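Local coordinates for 7,8-dihydro-6-hydroxymethylpterin pyrophosphokinase-dihydropteroate synthase (Plasmodium falciparum, PDB 6JWY), which probably makes 7,8-dihydropteroate in two folate-pathway steps, first pyrophosphorylating 6-hydroxymethyl-7,8-dihydropterin with ATP, then condensing the product with 4-aminobenzoate, at residues V377-I382 / D474-I479. The protein carries 1 engineered substitution. Numbering follows the deposited sequence.
Sequences VLKDRI and DAKPII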
loop_
_atom_site.group_PDB
_atom_site.type_symbol
_atom_site.label_atom_id
_atom_site.label_comp_id
_atom_site.label_asym_id
_atom_site.label_seq_id
_atom_site.Cartn_x
_atom_site.Cartn_y
_atom_site.Cartn_z
ATOM N N VAL A 377 -4.293 23.926 2.222
ATOM C CA VAL A 377 -5.417 24.715 1.724
ATOM C C VAL A 377 -5.183 25.089 0.262
ATOM O O VAL A 377 -4.221 25.792 -0.058
ATOM C CB VAL A 377 -5.627 25.996 2.549
ATOM C CG1 VAL A 377 -6.566 26.951 1.832
ATOM C CG2 VAL A 377 -6.092 25.723 3.976
ATOM N N LEU A 378 -6.102 24.662 -0.609
ATOM C CA LEU A 378 -5.937 24.840 -2.037
ATOM C C LEU A 378 -6.535 26.173 -2.461
ATOM O O LEU A 378 -5.956 26.898 -3.272
ATOM C CB LEU A 378 -6.641 23.684 -2.737
ATOM C CG LEU A 378 -5.929 22.342 -2.593
ATOM C CD1 LEU A 378 -6.718 21.274 -3.327
ATOM C CD2 LEU A 378 -4.515 22.435 -3.155
ATOM N N LYS A 379 -7.698 26.482 -1.894
ATOM C CA LYS A 379 -8.385 27.711 -2.215
ATOM C C LYS A 379 -8.858 28.358 -0.925
ATOM O O LYS A 379 -8.188 29.239 -0.394
ATOM C CB LYS A 379 -9.540 27.417 -3.163
ATOM C CG LYS A 379 -10.305 28.649 -3.609
ATOM C CD LYS A 379 -11.463 28.230 -4.451
ATOM C CE LYS A 379 -12.370 29.371 -4.838
ATOM N NZ LYS A 379 -13.295 28.931 -5.911
ATOM N N ASP A 380 -9.997 27.885 -0.410
ATOM C CA ASP A 380 -10.641 28.550 0.710
ATOM C C ASP A 380 -11.177 27.534 1.714
ATOM O O ASP A 380 -11.759 27.929 2.721
ATOM C CB ASP A 380 -11.710 29.535 0.235
ATOM C CG ASP A 380 -12.754 28.919 -0.677
ATOM O OD1 ASP A 380 -12.769 27.643 -0.846
ATOM O OD2 ASP A 380 -13.545 29.719 -1.236
ATOM N N ARG A 381 -10.955 26.240 1.452
ATOM C CA ARG A 381 -11.485 25.215 2.331
ATOM C C ARG A 381 -10.354 24.360 2.894
ATOM O O ARG A 381 -9.233 24.364 2.393
ATOM C CB ARG A 381 -12.529 24.381 1.574
ATOM C CG ARG A 381 -13.859 25.095 1.384
ATOM C CD ARG A 381 -14.757 24.502 0.318
ATOM N NE ARG A 381 -15.402 23.261 0.731
ATOM C CZ ARG A 381 -16.501 23.199 1.481
ATOM N NH1 ARG A 381 -17.078 24.314 1.906
ATOM N NH2 ARG A 381 -17.020 22.025 1.807
ATOM N N ILE A 382 -10.702 23.602 3.932
ATOM C CA ILE A 382 -9.839 22.688 4.653
ATOM C C ILE A 382 -9.684 21.415 3.840
ATOM O O ILE A 382 -10.688 20.826 3.441
ATOM C CB ILE A 382 -10.529 22.370 5.987
ATOM C CG1 ILE A 382 -10.277 23.466 7.024
ATOM C CG2 ILE A 382 -10.163 20.994 6.518
ATOM C CD1 ILE A 382 -11.151 23.275 8.255
ATOM N N ASP A 474 -20.583 24.959 -4.940
ATOM C CA ASP A 474 -19.308 24.380 -4.536
ATOM C C ASP A 474 -19.011 23.125 -5.363
ATOM O O ASP A 474 -18.475 22.137 -4.860
ATOM C CB ASP A 474 -19.171 24.272 -3.008
ATOM C CG ASP A 474 -20.209 23.386 -2.329
ATOM O OD1 ASP A 474 -21.424 23.606 -2.557
ATOM O OD2 ASP A 474 -19.794 22.484 -1.570
ATOM N N ALA A 475 -19.373 23.201 -6.649
ATOM C CA ALA A 475 -19.003 22.227 -7.657
ATOM C C ALA A 475 -18.008 22.863 -8.624
ATOM O O ALA A 475 -17.680 22.264 -9.653
ATOM C CB ALA A 475 -20.240 21.773 -8.392
ATOM N N LYS A 476 -17.566 24.089 -8.295
ATOM C CA LYS A 476 -16.635 24.836 -9.131
ATOM C C LYS A 476 -15.219 24.314 -8.902
ATOM O O LYS A 476 -14.777 24.158 -7.766
ATOM C CB LYS A 476 -16.685 26.328 -8.802
ATOM C CG LYS A 476 -16.060 27.244 -9.850
ATOM C CD LYS A 476 -16.088 28.689 -9.396
ATOM C CE LYS A 476 -15.505 29.646 -10.408
ATOM N NZ LYS A 476 -15.739 31.061 -10.025
ATOM N N PRO A 477 -14.463 24.002 -9.967
ATOM C CA PRO A 477 -13.095 23.538 -9.786
ATOM C C PRO A 477 -12.244 24.692 -9.277
ATOM O O PRO A 477 -12.551 25.870 -9.503
ATOM C CB PRO A 477 -12.634 23.134 -11.190
ATOM C CG PRO A 477 -13.540 23.940 -12.110
ATOM C CD PRO A 477 -14.866 24.072 -11.381
ATOM N N ILE A 478 -11.205 24.291 -8.543
ATOM C CA ILE A 478 -10.069 25.129 -8.233
ATOM C C ILE A 478 -9.275 25.262 -9.526
ATOM O O ILE A 478 -9.192 24.299 -10.294
ATOM C CB ILE A 478 -9.293 24.467 -7.083
ATOM C CG1 ILE A 478 -10.152 24.416 -5.812
ATOM C CG2 ILE A 478 -7.956 25.154 -6.859
ATOM C CD1 ILE A 478 -9.788 23.287 -4.877
ATOM N N ILE A 479 -8.778 26.481 -9.782
ATOM C CA ILE A 479 -8.073 26.793 -11.014
ATOM C C ILE A 479 -6.628 27.122 -10.649
ATOM O O ILE A 479 -6.349 28.007 -9.817
ATOM C CB ILE A 479 -8.733 27.974 -11.777
ATOM C CG1 ILE A 479 -10.242 27.804 -11.995
ATOM C CG2 ILE A 479 -8.014 28.271 -13.077
ATOM C CD1 ILE A 479 -10.612 26.841 -13.117
HETATM O O HOH W 1 -12.414 28.215 -8.567
#
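K379, in the loop between strands 373-376 and 383-384, faces I478 at the start of strand 478-482 with 6.8 Å between their CA atoms, and the backbones diverge to 10.4 Å between the CA atoms of R381 and D474. I478 reaches across with its longer branch: CD1 lies 3.8 Å from CB of L378, the two side chains crossing at about a right angle, and CG1 packs 4.0 Å from CB of K379. Aliphatic residues suit this place because L378 and I478 also both rest on I500 of adjacent strand 500-503, forming an apolar patch. Strand 478-482 belongs to the parallel sheet of the TIM-barrel-type pterin-binding domain, whereas the loop closes the edge hairpin of the antiparallel sheet that includes the kinase strands; the contact thus probably forms part of the junction between the two enzymatic modules. With CG anti to the backbone N (chi1 -178°) and the chain fully extended, K379 carries its ammonium past I478 to a water 2.9 Å from NZ, which appears to bridge to O of P477, and to a weak, long ion pair with D499. Nearer solvent, OD2 of poorly ordered D474 lies over one face of the R381 guanidinium, 4.4 Å from NH2, at most a loose attraction since no N-H points at it.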